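Local structure of superoxide dismutase (Acidilobus saccharovorans, 4FFK) at residues 41-46 and 176-181; 182-187 and 193-198. The protein catalyses the dismutation of superoxide to dioxygen and hydrogen peroxide with an iron ion as its redox metal. All blocks are in the same frame, centred on the assembly; numbering follows the deposited sequence.

Both contacts are buried, and both border the same iron ion, but their chemistry differs. In interaction 1, helix 37-66 and the end of strand 172-178 are tied by metal bonds, H43 and D178 each giving one atom to the iron. Interaction 2 is apolar: A183 and Y184, just before helix 185-188, pack on Y195 of helix 192-199, farther from the centre of the chain. H182 belongs to the same metal site, yet takes no part in that packing. The two contacts touch directly. Y195 OH lies 2.6 Å from D178 O, a probable hydrogen bond, and A183 CB rests near H43 CE1. Each also reaches the second subunit.

Interaction 1: 41-46 and 176-181; sequences RYHHDK and AVDVFE. With FE (Fe (III) ion), chain B.
H43 and D178 reach toward each other from opposite directions and meet at the iron. H43 NE2 binds the metal at 2.1 Å and D178 OD2 binds it at 1.9 Å. The two ligand atoms, H43 NE2 and D178 OD2, are 2.7 Å apart because they share the ion; they are not hydrogen-bonded to each other. D178 OD2 lies at the edge of the imidazole, in its plane, while the ring and carboxylate planes are turned 47° apart. H43 has CG anti to the backbone N (chi1 -161°), which carries the ring out from its helix to the metal. This is the iron site of the Fe/Mn superoxide dismutase family, bridging the alpha-hairpin and C-terminal domains; H92 and H182 complete the protein ligands, and a water binds the iron at 2.0 Å. The other carboxylate oxygen, D178 OD1, accepts from F180 N at 3.0 Å, from above the carboxylate plane, closing an Asx turn that limits rotation of the group. The same water sits over one face of the F180 ring, offset toward its rim. W96 and H182 meet the H43 ring edge-to-face.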
loop_
_atom_site.group_PDB
_atom_site.type_symbol
_atom_site.label_atom_id
_atom_site.label_comp_id
_atom_site.label_asym_id
_atom_site.label_seq_id
_atom_site.Cartn_x
_atom_site.Cartn_y
_atom_site.Cartn_z
ATOM N N ARG A 41 27.501 0.649 -9.312
ATOM C CA ARG A 41 27.454 -0.585 -10.140
ATOM C C ARG A 41 26.217 -1.422 -9.764
ATOM O O ARG A 41 25.406 -1.787 -10.626
ATOM C CB ARG A 41 28.693 -1.402 -9.937
ATOM C CG ARG A 41 29.873 -0.796 -10.733
ATOM C CD ARG A 41 31.072 -1.770 -10.793
ATOM N NE ARG A 41 31.478 -2.292 -9.493
ATOM C CZ ARG A 41 32.312 -1.668 -8.644
ATOM N NH1 ARG A 41 32.623 -2.224 -7.491
ATOM N NH2 ARG A 41 32.797 -0.486 -8.929
ATOM N N TYR A 42 26.050 -1.677 -8.476
ATOM C CA TYR A 42 24.874 -2.469 -8.069
ATOM C C TYR A 42 23.604 -1.710 -8.389
ATOM O O TYR A 42 22.687 -2.254 -8.953
ATOM C CB TYR A 42 24.883 -2.866 -6.593
ATOM C CG TYR A 42 25.825 -3.988 -6.358
ATOM C CD1 TYR A 42 25.430 -5.293 -6.541
ATOM C CD2 TYR A 42 27.189 -3.721 -6.055
ATOM C CE1 TYR A 42 26.289 -6.317 -6.372
ATOM C CE2 TYR A 42 28.097 -4.779 -5.920
ATOM C CZ TYR A 42 27.622 -6.067 -6.055
ATOM O OH TYR A 42 28.450 -7.153 -5.882
ATOM N N HIS A 43 23.579 -0.444 -7.990
ATOM C CA HIS A 43 22.376 0.329 -8.027
ATOM C C HIS A 43 21.938 0.586 -9.448
ATOM O O HIS A 43 20.779 0.363 -9.793
ATOM C CB HIS A 43 22.586 1.630 -7.290
ATOM C CG HIS A 43 21.298 2.273 -6.885
ATOM N ND1 HIS A 43 21.249 3.393 -6.078
ATOM C CD2 HIS A 43 20.014 1.972 -7.203
ATOM C CE1 HIS A 43 19.981 3.740 -5.886
ATOM N NE2 HIS A 43 19.215 2.875 -6.533
ATOM N N HIS A 44 22.898 0.953 -10.320
ATOM C CA HIS A 44 22.518 1.255 -11.637
ATOM C C HIS A 44 22.392 0.027 -12.505
ATOM O O HIS A 44 21.412 -0.109 -13.213
ATOM C CB HIS A 44 23.478 2.276 -12.295
ATOM C CG HIS A 44 23.132 2.560 -13.712
ATOM N ND1 HIS A 44 23.423 1.680 -14.736
ATOM C CD2 HIS A 44 22.511 3.612 -14.272
ATOM C CE1 HIS A 44 22.978 2.186 -15.866
ATOM N NE2 HIS A 44 22.409 3.350 -15.611
ATOM N N ASP A 45 23.375 -0.856 -12.451
ATOM C CA ASP A 45 23.499 -1.877 -13.468
ATOM C C ASP A 45 22.738 -3.087 -13.029
ATOM O O ASP A 45 22.521 -3.991 -13.831
ATOM C CB ASP A 45 24.953 -2.381 -13.615
ATOM C CG ASP A 45 25.918 -1.342 -14.075
ATOM O OD1 ASP A 45 27.173 -1.561 -13.868
ATOM O OD2 ASP A 45 25.485 -0.357 -14.648
ATOM N N LYS A 46 22.343 -3.144 -11.747
ATOM C CA LYS A 46 21.560 -4.290 -11.313
ATOM C C LYS A 46 20.165 -3.890 -10.877
ATOM O O LYS A 46 19.201 -4.324 -11.480
ATOM C CB LYS A 46 22.270 -5.070 -10.239
ATOM C CG LYS A 46 23.615 -5.575 -10.771
ATOM C CD LYS A 46 24.178 -6.452 -9.757
ATOM C CE LYS A 46 24.771 -7.640 -10.473
ATOM N NZ LYS A 46 26.212 -7.490 -10.443
ATOM N N ALA A 176 14.862 13.866 -6.853
ATOM C CA ALA A 176 14.417 12.694 -6.124
ATOM C C ALA A 176 15.613 12.114 -5.451
ATOM O O ALA A 176 16.706 12.064 -6.036
ATOM C CB ALA A 176 13.772 11.695 -7.108
ATOM N N VAL A 177 15.428 11.651 -4.235
ATOM C CA VAL A 177 16.480 10.894 -3.579
ATOM C C VAL A 177 15.882 9.515 -3.260
ATOM O O VAL A 177 14.811 9.417 -2.704
ATOM C CB VAL A 177 17.003 11.591 -2.304
ATOM C CG1 VAL A 177 15.878 11.952 -1.337
ATOM C CG2 VAL A 177 18.057 10.738 -1.625
ATOM N N ASP A 178 16.590 8.499 -3.668
ATOM C CA ASP A 178 16.249 7.107 -3.342
ATOM C C ASP A 178 16.653 6.776 -1.946
ATOM O O ASP A 178 17.831 6.957 -1.531
ATOM C CB ASP A 178 17.071 6.272 -4.301
ATOM C CG ASP A 178 16.703 4.836 -4.323
ATOM O OD1 ASP A 178 15.772 4.411 -3.668
ATOM O OD2 ASP A 178 17.351 4.156 -5.115
ATOM N N VAL A 179 15.696 6.264 -1.174
ATOM C CA VAL A 179 16.010 5.702 0.134
ATOM C C VAL A 179 15.595 4.247 0.297
ATOM O O VAL A 179 15.432 3.743 1.411
ATOM C CB VAL A 179 15.455 6.538 1.277
ATOM C CG1 VAL A 179 16.090 7.889 1.280
ATOM C CG2 VAL A 179 13.878 6.734 1.115
ATOM N N PHE A 180 15.519 3.527 -0.818
ATOM C CA PHE A 180 15.663 2.131 -0.680
ATOM C C PHE A 180 17.036 1.835 -0.102
ATOM O O PHE A 180 18.006 2.500 -0.424
ATOM C CB PHE A 180 15.671 1.471 -2.026
ATOM C CG PHE A 180 14.332 1.205 -2.580
ATOM C CD1 PHE A 180 13.979 -0.135 -2.818
ATOM C CD2 PHE A 180 13.455 2.255 -2.911
ATOM C CE1 PHE A 180 12.702 -0.456 -3.435
ATOM C CE2 PHE A 180 12.182 1.944 -3.473
ATOM C CZ PHE A 180 11.857 0.576 -3.724
ATOM N N GLU A 181 17.102 0.805 0.710
ATOM C CA GLU A 181 18.363 0.534 1.382
ATOM C C GLU A 181 19.498 0.333 0.411
ATOM O O GLU A 181 20.652 0.632 0.696
ATOM C CB GLU A 181 18.189 -0.678 2.224
ATOM C CG GLU A 181 17.361 -0.298 3.473
ATOM C CD GLU A 181 16.856 -1.467 4.227
ATOM O OE1 GLU A 181 16.735 -2.582 3.675
ATOM O OE2 GLU A 181 16.572 -1.307 5.428
HETATM FE FE FE B . 17.207 2.471 -6.031
HETATM O O HOH W 1 15.259 2.273 -5.420
#

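Interaction 2: 182-187 and 193-198; sequences HAYYID and AKYVDS. With FE (Fe (III) ion), chain B.
Y184 lays its CB over one face of the Y195 ring. Y184 CB is 3.4 Å from Y195 CG and 3.7 Å from the ring centroid, a CH-pi contact displaced toward the rim. The side chains cross at about a right angle. Their rings meet obliquely, with planes at 31° and centroids 5.1 Å apart. In Y184, CG sits between the backbone N and the carbonyl carbon (chi1 56°), which turns the ring across the Y195 side chain and brings Y184 CD2 within 3.5 Å of Y195 CD2. Its hydroxyl is hydrogen-bonded to R192. With chi1 at 158° the Y195 ring swings away from its own backbone N and reaches on past Y184 to A183. There Y195 OH lies 3.6 Å from A183 CB. The same hydroxyl, besides its probable bond to D178 O, is hydrogen-bonded to Y95 OH, so a buried polar group is satisfied at the end of an apolar contact. A leucine in place of Y195 would probably leave D178 O without this partner and open a gap beside A183 and Y184. H182, next to A183, binds the iron through NE2 at 2.1 Å; its ND1 is hydrogen-bonded to E181 of the second subunit. Y184 is the N-cap residue of helix 185-188. From helix 192-199, V196 touches helix 124-136 and Y195 touches V177 of strand 172-178; on the other segment, A183 rests on H43 of helix 37-66.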
loop_
_atom_site.group_PDB
_atom_site.type_symbol
_atom_site.label_atom_id
_atom_site.label_comp_id
_atom_site.label_asym_id
_atom_site.label_seq_id
_atom_site.Cartn_x
_atom_site.Cartn_y
_atom_site.Cartn_z
ATOM N N HIS A 182 19.197 -0.224 -0.761
ATOM C CA HIS A 182 20.307 -0.462 -1.684
ATOM C C HIS A 182 20.994 0.815 -2.191
ATOM O O HIS A 182 22.136 0.726 -2.629
ATOM C CB HIS A 182 19.888 -1.305 -2.876
ATOM C CG HIS A 182 18.912 -0.632 -3.735
ATOM N ND1 HIS A 182 17.631 -1.110 -3.885
ATOM C CD2 HIS A 182 18.982 0.520 -4.449
ATOM C CE1 HIS A 182 16.961 -0.314 -4.685
ATOM N NE2 HIS A 182 17.765 0.676 -5.071
ATOM N N ALA A 183 20.339 1.962 -2.045
ATOM C CA ALA A 183 20.908 3.217 -2.494
ATOM C C ALA A 183 22.085 3.549 -1.582
ATOM O O ALA A 183 22.978 4.280 -1.995
ATOM C CB ALA A 183 19.866 4.340 -2.489
ATOM N N TYR A 184 22.084 3.012 -0.368
ATOM C CA TYR A 184 23.069 3.508 0.637
ATOM C C TYR A 184 23.704 2.460 1.449
ATOM O O TYR A 184 24.673 2.723 2.168
ATOM C CB TYR A 184 22.437 4.559 1.531
ATOM C CG TYR A 184 21.199 4.143 2.259
ATOM C CD1 TYR A 184 21.278 3.425 3.405
ATOM C CD2 TYR A 184 19.926 4.517 1.800
ATOM C CE1 TYR A 184 20.144 3.059 4.145
ATOM C CE2 TYR A 184 18.788 4.099 2.506
ATOM C CZ TYR A 184 18.906 3.422 3.675
ATOM O OH TYR A 184 17.857 3.053 4.429
ATOM N N TYR A 185 23.181 1.238 1.406
ATOM C CA TYR A 185 23.609 0.270 2.377
ATOM C C TYR A 185 25.080 -0.082 2.253
ATOM O O TYR A 185 25.699 -0.440 3.264
ATOM C CB TYR A 185 22.795 -1.052 2.316
ATOM C CG TYR A 185 22.486 -1.545 3.666
ATOM C CD1 TYR A 185 21.491 -0.935 4.419
ATOM C CD2 TYR A 185 23.203 -2.577 4.253
ATOM C CE1 TYR A 185 21.217 -1.355 5.705
ATOM C CE2 TYR A 185 22.925 -2.994 5.552
ATOM C CZ TYR A 185 21.958 -2.383 6.268
ATOM O OH TYR A 185 21.685 -2.816 7.527
ATOM N N ILE A 186 25.602 -0.053 1.043
ATOM C CA ILE A 186 27.006 -0.465 0.886
ATOM C C ILE A 186 27.888 0.571 1.568
ATOM O O ILE A 186 28.914 0.223 2.169
ATOM C CB ILE A 186 27.392 -0.536 -0.570
ATOM C CG1 ILE A 186 26.648 -1.702 -1.267
ATOM C CG2 ILE A 186 28.999 -0.711 -0.726
ATOM C CD1 ILE A 186 26.598 -1.457 -2.771
ATOM N N ASP A 187 27.475 1.831 1.460
ATOM C CA ASP A 187 28.297 2.976 1.860
ATOM C C ASP A 187 27.997 3.456 3.286
ATOM O O ASP A 187 28.884 4.071 3.958
ATOM C CB ASP A 187 28.144 4.092 0.857
ATOM C CG ASP A 187 28.502 3.643 -0.541
ATOM O OD1 ASP A 187 27.872 4.054 -1.505
ATOM O OD2 ASP A 187 29.443 2.848 -0.638
ATOM N N ALA A 193 20.166 8.418 7.262
ATOM C CA ALA A 193 20.201 9.854 7.543
ATOM C C ALA A 193 21.526 10.454 7.040
ATOM O O ALA A 193 21.550 11.568 6.473
ATOM C CB ALA A 193 19.975 10.119 8.982
ATOM N N LYS A 194 22.630 9.731 7.255
ATOM C CA LYS A 194 23.932 10.252 6.960
ATOM C C LYS A 194 24.073 10.213 5.449
ATOM O O LYS A 194 24.596 11.113 4.834
ATOM C CB LYS A 194 25.011 9.386 7.621
ATOM C CG LYS A 194 26.396 9.789 7.167
ATOM C CD LYS A 194 27.417 8.922 7.890
ATOM C CE LYS A 194 28.766 9.059 7.199
ATOM N NZ LYS A 194 29.883 8.440 8.046
ATOM N N TYR A 195 23.488 9.185 4.820
ATOM C CA TYR A 195 23.377 9.234 3.365
ATOM C C TYR A 195 22.612 10.419 2.781
ATOM O O TYR A 195 23.108 11.124 1.875
ATOM C CB TYR A 195 22.799 7.898 2.895
ATOM C CG TYR A 195 22.143 7.921 1.562
ATOM C CD1 TYR A 195 22.884 7.960 0.377
ATOM C CD2 TYR A 195 20.745 7.860 1.482
ATOM C CE1 TYR A 195 22.266 7.934 -0.841
ATOM C CE2 TYR A 195 20.121 7.883 0.253
ATOM C CZ TYR A 195 20.845 7.907 -0.881
ATOM O OH TYR A 195 20.178 7.888 -2.076
ATOM N N VAL A 196 21.408 10.657 3.282
ATOM C CA VAL A 196 20.602 11.743 2.740
ATOM C C VAL A 196 21.354 13.090 2.953
ATOM O O VAL A 196 21.433 13.925 2.063
ATOM C CB VAL A 196 19.267 11.751 3.465
ATOM C CG1 VAL A 196 18.512 13.004 3.089
ATOM C CG2 VAL A 196 18.490 10.431 3.026
ATOM N N ASP A 197 21.916 13.227 4.140
ATOM C CA ASP A 197 22.688 14.451 4.493
ATOM C C ASP A 197 23.798 14.700 3.502
ATOM O O ASP A 197 23.966 15.834 3.040
ATOM C CB ASP A 197 23.269 14.312 5.906
ATOM C CG ASP A 197 22.243 14.502 6.975
ATOM O OD1 ASP A 197 21.098 14.908 6.671
ATOM O OD2 ASP A 197 22.578 14.268 8.159
ATOM N N SER A 198 24.539 13.658 3.116
ATOM C CA SER A 198 25.645 13.827 2.176
ATOM C C SER A 198 25.178 13.955 0.744
ATOM O O SER A 198 25.807 14.595 -0.083
ATOM C CB SER A 198 26.651 12.661 2.246
ATOM O OG SER A 198 26.822 12.173 3.552
HETATM FE FE FE B . 17.207 2.471 -6.031
HETATM O O HOH W 1 15.259 2.273 -5.420
#